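Local coordinates for esterase (Capnocytophaga ochracea, PDB 4W9R), which is of unknown function but belongs to a putative esterase family of the alpha/beta-hydrolase clan and may therefore cleave ester bonds, at residues Y35-V40 with E102-I107; F10-L15 with F96-A101; T45-V50 with C66-V71; R170-M175 with D230-I235; S146-A151 with V180-V185. All blocks are in the same frame, centred on the assembly; numbering follows the deposited sequence.

Contact 1: Y35-V40 with E102-I107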
# COMPACT_ATOMS: atom_id res chain seq x y z
N TYR B 35 -3.30 5.52 -22.47
CA TYR B 35 -3.08 5.28 -21.05
C TYR B 35 -2.89 6.58 -20.29
O TYR B 35 -2.23 7.50 -20.79
CB TYR B 35 -1.86 4.39 -20.84
CG TYR B 35 -1.83 3.12 -21.67
CD1 TYR B 35 -2.42 1.96 -21.22
CD2 TYR B 35 -1.20 3.10 -22.91
CE1 TYR B 35 -2.40 0.80 -21.97
CE2 TYR B 35 -1.17 1.95 -23.67
CZ TYR B 35 -1.77 0.80 -23.20
OH TYR B 35 -1.75 -0.35 -23.95
N PRO B 36 -3.45 6.66 -19.08
CA PRO B 36 -3.17 7.80 -18.20
C PRO B 36 -1.74 7.74 -17.68
O PRO B 36 -1.22 6.65 -17.47
CB PRO B 36 -4.18 7.62 -17.05
CG PRO B 36 -5.23 6.70 -17.60
CD PRO B 36 -4.50 5.79 -18.54
N LEU B 37 -1.12 8.90 -17.50
CA LEU B 37 0.27 8.96 -17.06
C LEU B 37 0.39 9.36 -15.59
O LEU B 37 -0.24 10.32 -15.15
CB LEU B 37 1.07 9.94 -17.92
CG LEU B 37 2.50 10.24 -17.49
CD1 LEU B 37 3.34 8.98 -17.48
CD2 LEU B 37 3.12 11.29 -18.40
N ILE B 38 1.19 8.61 -14.84
CA ILE B 38 1.50 8.97 -13.46
C ILE B 38 3.00 9.16 -13.28
O ILE B 38 3.78 8.23 -13.49
CB ILE B 38 1.00 7.90 -12.47
CG1 ILE B 38 -0.52 7.81 -12.51
CG2 ILE B 38 1.47 8.23 -11.06
CD1 ILE B 38 -1.09 6.80 -11.53
N VAL B 39 3.39 10.37 -12.90
CA VAL B 39 4.80 10.69 -12.69
C VAL B 39 5.16 10.63 -11.20
O VAL B 39 4.46 11.20 -10.37
CB VAL B 39 5.15 12.08 -13.25
CG1 VAL B 39 6.60 12.42 -12.99
CG2 VAL B 39 4.84 12.14 -14.74
N VAL B 40 6.25 9.94 -10.88
CA VAL B 40 6.71 9.83 -9.50
C VAL B 40 8.09 10.45 -9.32
O VAL B 40 9.08 9.97 -9.87
CB VAL B 40 6.76 8.36 -9.05
CG1 VAL B 40 7.19 8.27 -7.59
CG2 VAL B 40 5.41 7.70 -9.25
N GLU B 102 9.91 18.81 -20.40
CA GLU B 102 10.82 17.84 -21.01
C GLU B 102 10.35 16.40 -20.83
O GLU B 102 10.05 15.72 -21.82
CB GLU B 102 12.23 17.99 -20.43
CG GLU B 102 12.84 19.37 -20.64
CD GLU B 102 14.25 19.46 -20.10
OE1 GLU B 102 14.74 18.46 -19.53
OE2 GLU B 102 14.87 20.54 -20.24
N LEU B 103 10.30 15.94 -19.59
CA LEU B 103 9.97 14.55 -19.28
C LEU B 103 8.60 14.13 -19.81
O LEU B 103 8.49 13.16 -20.55
CB LEU B 103 10.03 14.31 -17.77
CG LEU B 103 9.78 12.87 -17.33
CD1 LEU B 103 10.79 11.93 -17.96
CD2 LEU B 103 9.82 12.76 -15.82
N VAL B 104 7.56 14.87 -19.42
CA VAL B 104 6.20 14.54 -19.83
C VAL B 104 6.00 14.58 -21.36
O VAL B 104 5.42 13.65 -21.92
CB VAL B 104 5.17 15.47 -19.14
CG1 VAL B 104 3.79 15.29 -19.75
CG2 VAL B 104 5.14 15.19 -17.65
N PRO B 105 6.47 15.65 -22.05
CA PRO B 105 6.31 15.61 -23.51
C PRO B 105 7.08 14.46 -24.16
O PRO B 105 6.65 13.94 -25.19
CB PRO B 105 6.87 16.96 -23.96
CG PRO B 105 6.73 17.84 -22.77
CD PRO B 105 7.01 16.94 -21.60
N TYR B 106 8.21 14.08 -23.57
CA TYR B 106 8.99 12.95 -24.06
C TYR B 106 8.18 11.66 -23.99
O TYR B 106 8.18 10.87 -24.93
CB TYR B 106 10.28 12.80 -23.26
CG TYR B 106 10.99 11.48 -23.46
CD1 TYR B 106 11.71 11.22 -24.62
CD2 TYR B 106 10.94 10.49 -22.49
CE1 TYR B 106 12.36 10.02 -24.80
CE2 TYR B 106 11.59 9.28 -22.67
CZ TYR B 106 12.30 9.05 -23.82
OH TYR B 106 12.94 7.84 -24.00
N ILE B 107 7.50 11.46 -22.87
CA ILE B 107 6.65 10.29 -22.69
C ILE B 107 5.45 10.35 -23.64
O ILE B 107 5.05 9.34 -24.21
CB ILE B 107 6.16 10.16 -21.24
CG1 ILE B 107 7.35 10.08 -20.28
CG2 ILE B 107 5.27 8.94 -21.07
CD1 ILE B 107 8.26 8.90 -20.56
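Val39 and Val104 lie where the two backbones come closest, their CA atoms 8.2 Å apart. The axes of strand 35-40 and helix 102-107 approach to 10.7 Å and run roughly antiparallel, at 149°. The helical turn is kinked at Pro105, whose ring nitrogen has no hydrogen to give to the preceding turn.

Leu37 and Val39, which share one face of the strand, do all the touching from its side. The methyl CD1 of Leu37 meets CG2 of Ile107 at 4.1 Å, the two side chains crossing at about a right angle. Leu37 has CG anti to the backbone N (chi1 173°), which sends its forked end out from the sheet; the second methyl, CD2, reaches CG1 of Val104 at 4.3 Å. Val39 divides its branches between two neighbours on the helix: CG2 rests against CG2 of Val104 at 4.2 Å, and CG1 against CD2 of Leu103 at 4.3 Å. Val69 and Val71 of the adjoining strand 67-71 extend the same apolar layer beneath Ile107 and Leu103, so that helix 91-110 sits across neighbouring strands of the central sheet.

No hydrogen bond or charge passes between the segments. Cohesion here comes from burial and dispersion between methyl groups of branched side chains; between these segments the fit depends on shape, while directional bonds from the helix go elsewhere, as from Glu102 to Ser12.

Contact 2: F10-L15 with F96-A101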
# COMPACT_ATOMS: atom_id res chain seq x y z
N PHE B 10 17.66 9.95 -19.03
CA PHE B 10 17.09 11.03 -19.83
C PHE B 10 18.04 12.22 -19.83
O PHE B 10 18.45 12.69 -18.77
CB PHE B 10 15.71 11.43 -19.29
CG PHE B 10 15.04 12.52 -20.08
CD1 PHE B 10 15.20 13.85 -19.73
CD2 PHE B 10 14.25 12.21 -21.17
CE1 PHE B 10 14.59 14.85 -20.46
CE2 PHE B 10 13.63 13.21 -21.90
CZ PHE B 10 13.80 14.53 -21.55
N SER B 11 18.39 12.70 -21.02
CA SER B 11 19.27 13.85 -21.12
C SER B 11 18.44 15.13 -21.03
O SER B 11 17.58 15.38 -21.87
CB SER B 11 20.07 13.82 -22.42
OG SER B 11 20.96 12.72 -22.44
N SER B 12 18.71 15.93 -20.01
CA SER B 12 17.93 17.12 -19.75
C SER B 12 18.74 18.38 -20.02
O SER B 12 19.86 18.53 -19.54
CB SER B 12 17.42 17.13 -18.31
OG SER B 12 16.72 18.32 -18.02
N GLY B 13 18.16 19.29 -20.80
CA GLY B 13 18.81 20.55 -21.10
C GLY B 13 18.76 21.48 -19.90
O GLY B 13 19.72 22.20 -19.61
N ARG B 14 17.63 21.47 -19.20
CA ARG B 14 17.43 22.33 -18.04
C ARG B 14 18.25 21.87 -16.84
O ARG B 14 18.81 22.69 -16.12
CB ARG B 14 15.95 22.39 -17.68
CG ARG B 14 15.13 23.28 -18.59
CD ARG B 14 13.64 23.14 -18.31
NE ARG B 14 12.85 24.17 -18.97
CZ ARG B 14 12.42 24.10 -20.22
NH1 ARG B 14 11.70 25.09 -20.73
NH2 ARG B 14 12.70 23.04 -20.96
N LEU B 15 18.31 20.56 -16.63
CA LEU B 15 19.08 20.00 -15.52
C LEU B 15 20.57 19.91 -15.85
O LEU B 15 21.40 19.82 -14.95
CB LEU B 15 18.55 18.62 -15.14
CG LEU B 15 17.18 18.60 -14.47
CD1 LEU B 15 16.76 17.17 -14.16
CD2 LEU B 15 17.21 19.45 -13.21
N PHE B 96 11.64 21.65 -11.67
CA PHE B 96 10.21 21.88 -11.82
C PHE B 96 9.79 21.87 -13.28
O PHE B 96 8.83 21.20 -13.66
CB PHE B 96 9.81 23.20 -11.15
CG PHE B 96 8.34 23.48 -11.18
CD1 PHE B 96 7.48 22.82 -10.32
CD2 PHE B 96 7.81 24.41 -12.06
CE1 PHE B 96 6.12 23.08 -10.34
CE2 PHE B 96 6.46 24.68 -12.08
CZ PHE B 96 5.61 24.01 -11.22
N GLU B 97 10.53 22.61 -14.11
CA GLU B 97 10.22 22.71 -15.53
C GLU B 97 10.70 21.49 -16.31
O GLU B 97 10.16 21.17 -17.37
CB GLU B 97 10.83 23.99 -16.12
CG GLU B 97 10.28 25.27 -15.52
CD GLU B 97 10.79 26.52 -16.23
OE1 GLU B 97 11.19 26.41 -17.40
OE2 GLU B 97 10.79 27.60 -15.60
N PHE B 98 11.73 20.82 -15.80
CA PHE B 98 12.22 19.59 -16.41
C PHE B 98 11.11 18.55 -16.52
O PHE B 98 10.98 17.87 -17.53
CB PHE B 98 13.40 19.02 -15.61
CG PHE B 98 13.50 17.52 -15.67
CD1 PHE B 98 13.94 16.88 -16.81
CD2 PHE B 98 13.16 16.75 -14.56
CE1 PHE B 98 14.04 15.50 -16.87
CE2 PHE B 98 13.26 15.37 -14.61
CZ PHE B 98 13.70 14.74 -15.76
N VAL B 99 10.30 18.44 -15.47
CA VAL B 99 9.17 17.52 -15.46
C VAL B 99 8.12 17.95 -16.48
O VAL B 99 7.67 17.15 -17.30
CB VAL B 99 8.53 17.42 -14.07
CG1 VAL B 99 7.34 16.47 -14.09
CG2 VAL B 99 9.55 16.98 -13.03
N SER B 100 7.72 19.22 -16.41
CA SER B 100 6.69 19.76 -17.28
C SER B 100 7.08 19.83 -18.75
O SER B 100 6.38 19.30 -19.61
CB SER B 100 6.30 21.17 -16.82
OG SER B 100 5.59 21.14 -15.60
N ALA B 101 8.20 20.49 -19.04
CA ALA B 101 8.55 20.84 -20.41
C ALA B 101 9.39 19.79 -21.13
O ALA B 101 9.56 19.86 -22.35
CB ALA B 101 9.28 22.18 -20.42
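The ring of Phe98 receives Leu15 over one face and Phe10 at its edge. CD1 of Leu15 lies 3.7 Å from the ring centroid and 15° off the normal, a CH-pi contact displaced toward the rim. CD1 of Phe10 comes up near the plane of the Phe98 ring, 3.5 Å from CE1 of Phe98, with the two rings oblique. The second flat group, the guanidinium of Arg14, has O of Glu97 and the methyl of Ala101 over one face, CB of Ala101 standing 3.6 Å from NH2 of Arg14.

The turn carrying Arg14 and Leu15 follows strand 5-12, an outermost strand of the sheet within this chain, and leads to the antiparallel strand 17-24. An ST motif shapes it: OG of Ser12 accepts from N of Leu15 at 3.1 Å. The same hydroxyl is hydrogen-bonded to Glu102, whose carboxylate also takes N of Arg14, so one carboxylate of helix 91-110 binds the turn at two points.

Arg14, extended from CG to NE, lies across Glu97 at about a right angle. Its NE gives a salt bridge to OE1 of Glu97, 3.2 Å long with an angle of 154° at the hydrogen; it meets the oxygen on the anti side, somewhat out of the carboxylate plane, and the guanidinium and carboxylate planes are 54° apart. Replacing Arg14 with a leucine would probably strand the Glu97 carboxylate without this partner and uncover the methyl of Ala101.

Contact 3: T45-V50 with C66-V71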
# COMPACT_ATOMS: atom_id res chain seq x y z
N THR B 45 12.04 5.47 -3.68
CA THR B 45 11.20 4.86 -2.65
C THR B 45 9.79 4.55 -3.18
O THR B 45 9.36 3.40 -3.18
CB THR B 45 11.09 5.76 -1.40
OG1 THR B 45 10.70 7.08 -1.79
CG2 THR B 45 12.42 5.82 -0.67
N LEU B 46 9.08 5.60 -3.61
CA LEU B 46 7.67 5.50 -3.97
C LEU B 46 7.31 4.70 -5.24
O LEU B 46 6.16 4.30 -5.39
CB LEU B 46 7.09 6.91 -4.12
CG LEU B 46 7.02 7.75 -2.85
CD1 LEU B 46 6.36 9.09 -3.13
CD2 LEU B 46 6.27 7.00 -1.76
N MSE B 47 8.27 4.48 -6.14
CA MSE B 47 7.96 3.88 -7.44
C MSE B 47 7.28 2.52 -7.36
O MSE B 47 6.20 2.32 -7.90
CB MSE B 47 9.23 3.74 -8.29
CG MSE B 47 9.00 3.17 -9.68
SE MSE B 47 8.07 4.40 -10.88
CE MSE B 47 8.12 3.35 -12.52
N GLU B 48 7.93 1.57 -6.68
CA GLU B 48 7.41 0.21 -6.60
C GLU B 48 6.06 0.11 -5.87
O GLU B 48 5.19 -0.65 -6.31
CB GLU B 48 8.43 -0.71 -5.93
CG GLU B 48 9.69 -0.91 -6.75
CD GLU B 48 10.60 -1.98 -6.17
OE1 GLU B 48 10.15 -2.72 -5.27
OE2 GLU B 48 11.77 -2.07 -6.60
N PRO B 49 5.87 0.85 -4.76
CA PRO B 49 4.52 0.83 -4.18
C PRO B 49 3.45 1.39 -5.13
O PRO B 49 2.35 0.84 -5.17
CB PRO B 49 4.66 1.72 -2.94
CG PRO B 49 6.08 1.57 -2.55
CD PRO B 49 6.84 1.49 -3.84
N VAL B 50 3.76 2.45 -5.86
CA VAL B 50 2.81 3.02 -6.82
C VAL B 50 2.50 2.03 -7.94
O VAL B 50 1.33 1.79 -8.26
CB VAL B 50 3.33 4.34 -7.43
CG1 VAL B 50 2.47 4.75 -8.62
CG2 VAL B 50 3.35 5.44 -6.38
N CYS B 66 -2.33 1.89 -16.79
CA CYS B 66 -1.65 3.17 -16.76
C CYS B 66 -0.16 3.03 -17.02
O CYS B 66 0.42 1.96 -16.82
CB CYS B 66 -1.88 3.87 -15.42
SG CYS B 66 -3.58 4.38 -15.13
N ILE B 67 0.46 4.12 -17.46
CA ILE B 67 1.91 4.18 -17.60
C ILE B 67 2.49 5.02 -16.47
O ILE B 67 2.06 6.15 -16.25
CB ILE B 67 2.32 4.76 -18.97
CG1 ILE B 67 1.92 3.80 -20.09
CG2 ILE B 67 3.82 5.01 -19.01
CD1 ILE B 67 2.38 4.24 -21.46
N VAL B 68 3.45 4.45 -15.75
CA VAL B 68 4.06 5.15 -14.63
C VAL B 68 5.52 5.48 -14.92
O VAL B 68 6.31 4.61 -15.29
CB VAL B 68 3.98 4.30 -13.34
CG1 VAL B 68 4.49 5.10 -12.15
CG2 VAL B 68 2.56 3.83 -13.10
N VAL B 69 5.87 6.75 -14.76
CA VAL B 69 7.24 7.20 -14.98
C VAL B 69 7.84 7.78 -13.71
O VAL B 69 7.39 8.82 -13.23
CB VAL B 69 7.32 8.25 -16.11
CG1 VAL B 69 8.74 8.77 -16.25
CG2 VAL B 69 6.82 7.66 -17.41
N GLY B 70 8.83 7.10 -13.15
CA GLY B 70 9.50 7.60 -11.96
C GLY B 70 10.76 8.40 -12.24
O GLY B 70 11.44 8.19 -13.24
N VAL B 71 11.08 9.30 -11.31
CA VAL B 71 12.33 10.06 -11.36
C VAL B 71 13.18 9.66 -10.16
O VAL B 71 12.81 9.92 -9.02
CB VAL B 71 12.08 11.58 -11.35
CG1 VAL B 71 13.41 12.33 -11.39
CG2 VAL B 71 11.20 11.98 -12.52
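Within the beta-alpha-beta unit formed by strand 35-40, helix 43-59 and strand 67-71, Met47 and Val50 of the helix settle on Val68 and Gly70 of the second strand. The short axes of helix 45-50 and strand 67-71 pass 8.5 Å apart at 164°, close to antiparallel, as expected for a helix returning the chain to begin a strand parallel to the first.

Met47, present as selenomethionine, provides most of the helix's share. A trans first torsion (chi1 -178°) followed by a bend at chi2 (70°) brings the selenium against the backbone at Gly70. SE stands 3.6 Å from N of Gly70, where the lack of a side chain probably allows the close approach; the CA atoms of Met47 and Gly70 are 6.1 Å apart. Beyond it, the terminal methyl CE comes to 3.5 Å from O of Val68. One branch of Val68, CG1, is shared by both helical residues, touching SE of Met47 at 3.9 Å and CG1 of Val50 at 4.1 Å.

Val69 points away from helix 43-59, toward the other face of the sheet. On its outer side helix 43-59 meets the second subunit, where Leu46 and Pro49 pack on Tyr56 of that other chain. A parallel beta-alpha-beta crossover in a sheet covered by helices on both faces is typical of three-layer alpha/beta folds; here the strand order 1-2-4-3-5-6-7-8 and the family fit the alpha/beta-hydrolase fold.

Contact 4: R170-M175 with D230-I235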
# COMPACT_ATOMS: atom_id res chain seq x y z
N ARG B 170 -10.80 19.21 -14.91
CA ARG B 170 -10.84 18.60 -13.59
C ARG B 170 -9.48 18.63 -12.89
O ARG B 170 -8.44 18.46 -13.53
CB ARG B 170 -11.34 17.16 -13.68
CG ARG B 170 -11.41 16.41 -12.35
CD ARG B 170 -12.07 15.06 -12.52
NE ARG B 170 -12.12 14.30 -11.27
CZ ARG B 170 -11.31 13.28 -10.98
NH1 ARG B 170 -10.38 12.90 -11.85
NH2 ARG B 170 -11.43 12.65 -9.82
N LEU B 171 -9.50 18.84 -11.58
CA LEU B 171 -8.30 18.76 -10.77
C LEU B 171 -8.54 17.91 -9.53
O LEU B 171 -9.38 18.24 -8.70
CB LEU B 171 -7.82 20.15 -10.37
CG LEU B 171 -6.65 20.16 -9.38
CD1 LEU B 171 -5.44 19.42 -9.95
CD2 LEU B 171 -6.28 21.58 -9.00
N PHE B 172 -7.81 16.80 -9.43
CA PHE B 172 -7.86 15.97 -8.24
C PHE B 172 -6.65 16.25 -7.36
O PHE B 172 -5.52 15.97 -7.75
CB PHE B 172 -7.92 14.49 -8.61
CG PHE B 172 -7.99 13.56 -7.43
CD1 PHE B 172 -9.22 13.22 -6.88
CD2 PHE B 172 -6.84 13.04 -6.87
CE1 PHE B 172 -9.29 12.37 -5.79
CE2 PHE B 172 -6.91 12.19 -5.77
CZ PHE B 172 -8.13 11.86 -5.24
N TYR B 173 -6.90 16.80 -6.17
CA TYR B 173 -5.81 17.10 -5.25
C TYR B 173 -5.92 16.29 -3.97
O TYR B 173 -6.97 16.27 -3.32
CB TYR B 173 -5.78 18.59 -4.92
CG TYR B 173 -4.65 18.98 -3.99
CD1 TYR B 173 -3.36 19.16 -4.47
CD2 TYR B 173 -4.87 19.15 -2.63
CE1 TYR B 173 -2.33 19.51 -3.63
CE2 TYR B 173 -3.84 19.50 -1.78
CZ TYR B 173 -2.57 19.68 -2.28
OH TYR B 173 -1.54 20.02 -1.44
N TYR B 174 -4.83 15.62 -3.60
CA TYR B 174 -4.79 14.82 -2.39
C TYR B 174 -3.55 15.13 -1.57
O TYR B 174 -2.43 15.01 -2.05
CB TYR B 174 -4.83 13.32 -2.73
CG TYR B 174 -4.82 12.42 -1.52
CD1 TYR B 174 -3.63 11.94 -0.98
CD2 TYR B 174 -6.01 12.03 -0.91
CE1 TYR B 174 -3.62 11.11 0.12
CE2 TYR B 174 -6.01 11.20 0.19
CZ TYR B 174 -4.82 10.74 0.70
OH TYR B 174 -4.82 9.91 1.81
N MSE B 175 -3.76 15.53 -0.32
CA MSE B 175 -2.64 15.78 0.59
C MSE B 175 -2.79 14.97 1.87
O MSE B 175 -3.87 14.91 2.46
CB MSE B 175 -2.54 17.27 0.92
CG MSE B 175 -1.55 17.58 2.04
SE MSE B 175 -1.42 19.48 2.41
CE MSE B 175 -0.34 19.40 4.03
N ASP B 230 -7.60 5.28 -5.27
CA ASP B 230 -8.95 4.76 -5.12
C ASP B 230 -10.01 5.80 -5.48
O ASP B 230 -10.94 5.52 -6.23
CB ASP B 230 -9.18 4.27 -3.69
CG ASP B 230 -10.57 3.70 -3.48
OD1 ASP B 230 -10.99 2.86 -4.30
OD2 ASP B 230 -11.24 4.10 -2.50
N MSE B 231 -9.84 7.01 -4.94
CA MSE B 231 -10.84 8.06 -5.11
C MSE B 231 -10.76 8.74 -6.47
O MSE B 231 -11.79 9.10 -7.05
CB MSE B 231 -10.68 9.11 -4.00
CG MSE B 231 -11.06 8.59 -2.63
SE MSE B 231 -10.72 9.90 -1.23
CE MSE B 231 -8.81 10.11 -1.51
N CYS B 232 -9.55 8.93 -6.97
CA CYS B 232 -9.35 9.62 -8.24
C CYS B 232 -9.94 8.83 -9.41
O CYS B 232 -10.59 9.39 -10.29
CB CYS B 232 -7.86 9.88 -8.48
SG CYS B 232 -7.48 10.75 -10.01
N PHE B 233 -9.71 7.52 -9.40
CA PHE B 233 -10.16 6.64 -10.47
C PHE B 233 -11.52 5.99 -10.18
O PHE B 233 -11.97 5.13 -10.93
CB PHE B 233 -9.12 5.57 -10.74
CG PHE B 233 -7.87 6.09 -11.39
CD1 PHE B 233 -6.78 6.48 -10.63
CD2 PHE B 233 -7.79 6.21 -12.77
CE1 PHE B 233 -5.64 6.97 -11.23
CE2 PHE B 233 -6.65 6.71 -13.37
CZ PHE B 233 -5.57 7.08 -12.60
N ASP B 234 -12.14 6.39 -9.07
CA ASP B 234 -13.37 5.77 -8.57
C ASP B 234 -14.48 5.62 -9.61
O ASP B 234 -15.25 4.66 -9.57
CB ASP B 234 -13.90 6.56 -7.38
CG ASP B 234 -15.09 5.90 -6.72
OD1 ASP B 234 -14.89 4.92 -5.98
OD2 ASP B 234 -16.23 6.37 -6.95
N ILE B 235 -14.57 6.57 -10.54
CA ILE B 235 -15.61 6.53 -11.57
C ILE B 235 -15.47 5.31 -12.48
O ILE B 235 -16.44 4.88 -13.12
CB ILE B 235 -15.59 7.83 -12.42
CG1 ILE B 235 -16.86 7.95 -13.27
CG2 ILE B 235 -14.34 7.89 -13.29
CD1 ILE B 235 -18.14 7.97 -12.46
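Contacts to aromatic rings carry most of this joint, led by Cys232 on Phe172. CB of Cys232 lies over the centre of the Phe172 ring, 3.6 Å from the centroid and 7° off the normal, a CH-pi contact. The sulfur, SG of Cys232, extends over the Phe172 ring too, at 4.2 Å from the centroid, making a sulfur-aromatic contact.

Apolar contacts come from Met231, a selenomethionine. Its CB touches CZ of Phe172 at 4.0 Å, and a bend at chi3 (-60°) brings its methyl CE to 3.4 Å from CD2 of Tyr174, the two side chains crossing at about a right angle. The phenol end of Tyr174 is hydrogen-bonded to Gln227, a turn earlier in helix 217-232. An acetate ion, probably from the crystallisation liquor, lies about 4 Å from the nearest atom of the Met231 side chain.

The polar term is slight. NH2 of Arg170 makes a weak hydrogen bond to O of Cys232, 3.4 Å long with an angle of 137° at the hydrogen, while its stronger partner is Glu206, by a salt bridge.

The strand thus seats the carboxyl-terminal end of helix 217-232 chiefly through ring faces and soft sulfur and methyl groups. Any favourable effect of the Arg170 charge on the last helical carbonyls is probably tempered by that salt bridge to Glu206.

Contact 5: S146-A151 with V180-V185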
# COMPACT_ATOMS: atom_id res chain seq x y z
N SER B 146 0.16 14.86 -2.83
CA SER B 146 1.23 15.35 -1.98
C SER B 146 1.27 14.57 -0.67
O SER B 146 0.38 14.71 0.17
CB SER B 146 1.06 16.85 -1.72
OG SER B 146 2.11 17.36 -0.92
N LEU B 147 2.30 13.76 -0.49
CA LEU B 147 2.39 12.88 0.67
C LEU B 147 3.44 13.35 1.66
O LEU B 147 4.62 13.40 1.34
CB LEU B 147 2.70 11.45 0.22
CG LEU B 147 1.73 10.86 -0.79
CD1 LEU B 147 2.25 9.52 -1.29
CD2 LEU B 147 0.35 10.70 -0.18
N ASN B 148 3.00 13.69 2.87
CA ASN B 148 3.89 14.23 3.89
C ASN B 148 4.76 15.37 3.37
O ASN B 148 5.98 15.29 3.39
CB ASN B 148 4.78 13.12 4.46
CG ASN B 148 5.64 13.59 5.62
OD1 ASN B 148 5.15 14.26 6.53
ND2 ASN B 148 6.93 13.27 5.58
N PRO B 149 4.13 16.45 2.89
CA PRO B 149 4.96 17.52 2.33
C PRO B 149 5.68 18.31 3.41
O PRO B 149 5.17 18.43 4.52
CB PRO B 149 3.94 18.40 1.61
CG PRO B 149 2.70 18.24 2.41
CD PRO B 149 2.70 16.80 2.87
N VAL B 150 6.86 18.84 3.09
CA VAL B 150 7.48 19.83 3.94
C VAL B 150 7.06 21.18 3.38
O VAL B 150 7.55 21.59 2.32
CB VAL B 150 9.01 19.71 3.96
CG1 VAL B 150 9.62 20.73 4.91
CG2 VAL B 150 9.43 18.30 4.34
N ALA B 151 6.19 21.88 4.08
CA ALA B 151 5.52 23.02 3.46
C ALA B 151 6.01 24.38 3.92
O ALA B 151 6.83 24.50 4.84
CB ALA B 151 4.02 22.91 3.70
N VAL B 180 3.48 11.39 13.86
CA VAL B 180 4.36 10.65 14.77
C VAL B 180 5.83 10.84 14.40
O VAL B 180 6.28 10.45 13.33
CB VAL B 180 4.03 9.15 14.79
CG1 VAL B 180 5.07 8.40 15.60
CG2 VAL B 180 2.65 8.92 15.37
N GLU B 181 6.55 11.45 15.34
CA GLU B 181 7.94 11.86 15.20
C GLU B 181 8.11 12.80 14.00
O GLU B 181 9.21 12.98 13.48
CB GLU B 181 8.86 10.64 15.03
CG GLU B 181 8.86 9.68 16.21
CD GLU B 181 9.82 10.09 17.31
OE1 GLU B 181 10.48 11.15 17.17
OE2 GLU B 181 9.93 9.36 18.32
N ASN B 182 7.00 13.38 13.55
CA ASN B 182 6.99 14.40 12.52
C ASN B 182 6.79 15.85 12.98
O ASN B 182 6.71 16.75 12.15
CB ASN B 182 5.93 14.07 11.48
CG ASN B 182 6.42 14.29 10.06
OD1 ASN B 182 7.63 14.30 9.81
ND2 ASN B 182 5.49 14.48 9.13
N LYS B 183 6.70 16.06 14.29
CA LYS B 183 5.97 17.22 14.84
C LYS B 183 6.26 18.57 14.19
O LYS B 183 5.34 19.33 13.90
CB LYS B 183 6.23 17.33 16.34
CG LYS B 183 5.40 18.41 17.02
CD LYS B 183 5.64 18.47 18.51
CE LYS B 183 4.70 19.46 19.17
NZ LYS B 183 4.81 20.81 18.56
N VAL B 184 7.54 18.88 13.96
CA VAL B 184 7.89 20.14 13.30
C VAL B 184 7.29 20.21 11.90
O VAL B 184 6.63 21.18 11.55
CB VAL B 184 9.42 20.32 13.22
CG1 VAL B 184 9.77 21.47 12.28
CG2 VAL B 184 10.00 20.55 14.60
N VAL B 185 7.53 19.16 11.11
CA VAL B 185 7.00 19.07 9.76
C VAL B 185 5.48 19.00 9.75
O VAL B 185 4.81 19.65 8.94
CB VAL B 185 7.56 17.83 9.03
CG1 VAL B 185 6.90 17.65 7.67
CG2 VAL B 185 9.07 17.94 8.88
O HOH W 1 8.87 13.91 7.54
O HOH W 2 5.20 20.48 6.38
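Val185, Asn148 and Asn182 bury the most surface here. The two asparagines approach from opposite directions, and ND2 of Asn182 donates to OD1 of Asn148 at 2.6 Å. That bond is bent, 138° at the hydrogen, and the amide planes are inclined by 41°. A water links the other two amide atoms, accepting from ND2 of Asn148 at 2.8 Å and donating to OD1 of Asn182. Each amide nitrogen has a further partner, Glu123 for Asn148 and Ala178 for Asn182. A near-trans first torsion (chi1 -175°) carries the Asn148 amide across from the corner the chain turns at that residue. A leucine in its place would probably leave ND2 of Asn182 without this acceptor and break the water bridge.

Val185 adds an apolar contact, CG1 to CG2 of Val150 at 4.2 Å, and the same methyl lies 3.7 Å from O of Pro149. A second water ties the backbones, donating to O of Pro149 and O of Val185 and accepting from N of Ala151.

The contact joins loops after the parallel strands 143-149 and 171-180 to the start of helix 183-196, at the carboxyl-terminal end of the sheet, where alpha/beta hydrolases generally carry their active-site loops, though no site is identified here.

How the contacts relate
All five contacts fasten helices or loops to one mixed sheet. Contacts 1 and 2 share helix 91-110, with centres 12 Å apart. Contact 3, centred 11 Å from contact 1, joins it through adjacent parallel strands, O of Val40 standing 2.6 Å from N of Val71; Val68 faces helix 43-59 and Val69 the side of helix 91-110, so those helices cover opposite faces. Contacts 4 and 5 are linked by O of Tyr174 and N of Ser146, 2.7 Å apart. Contacts 3 and 4 touch lightly, SG of Cys66 lying 4.2 Å from CZ of Phe233. The acetate near contact 4, probably from the crystallisation liquor, may mark a pocket, but no active site is established.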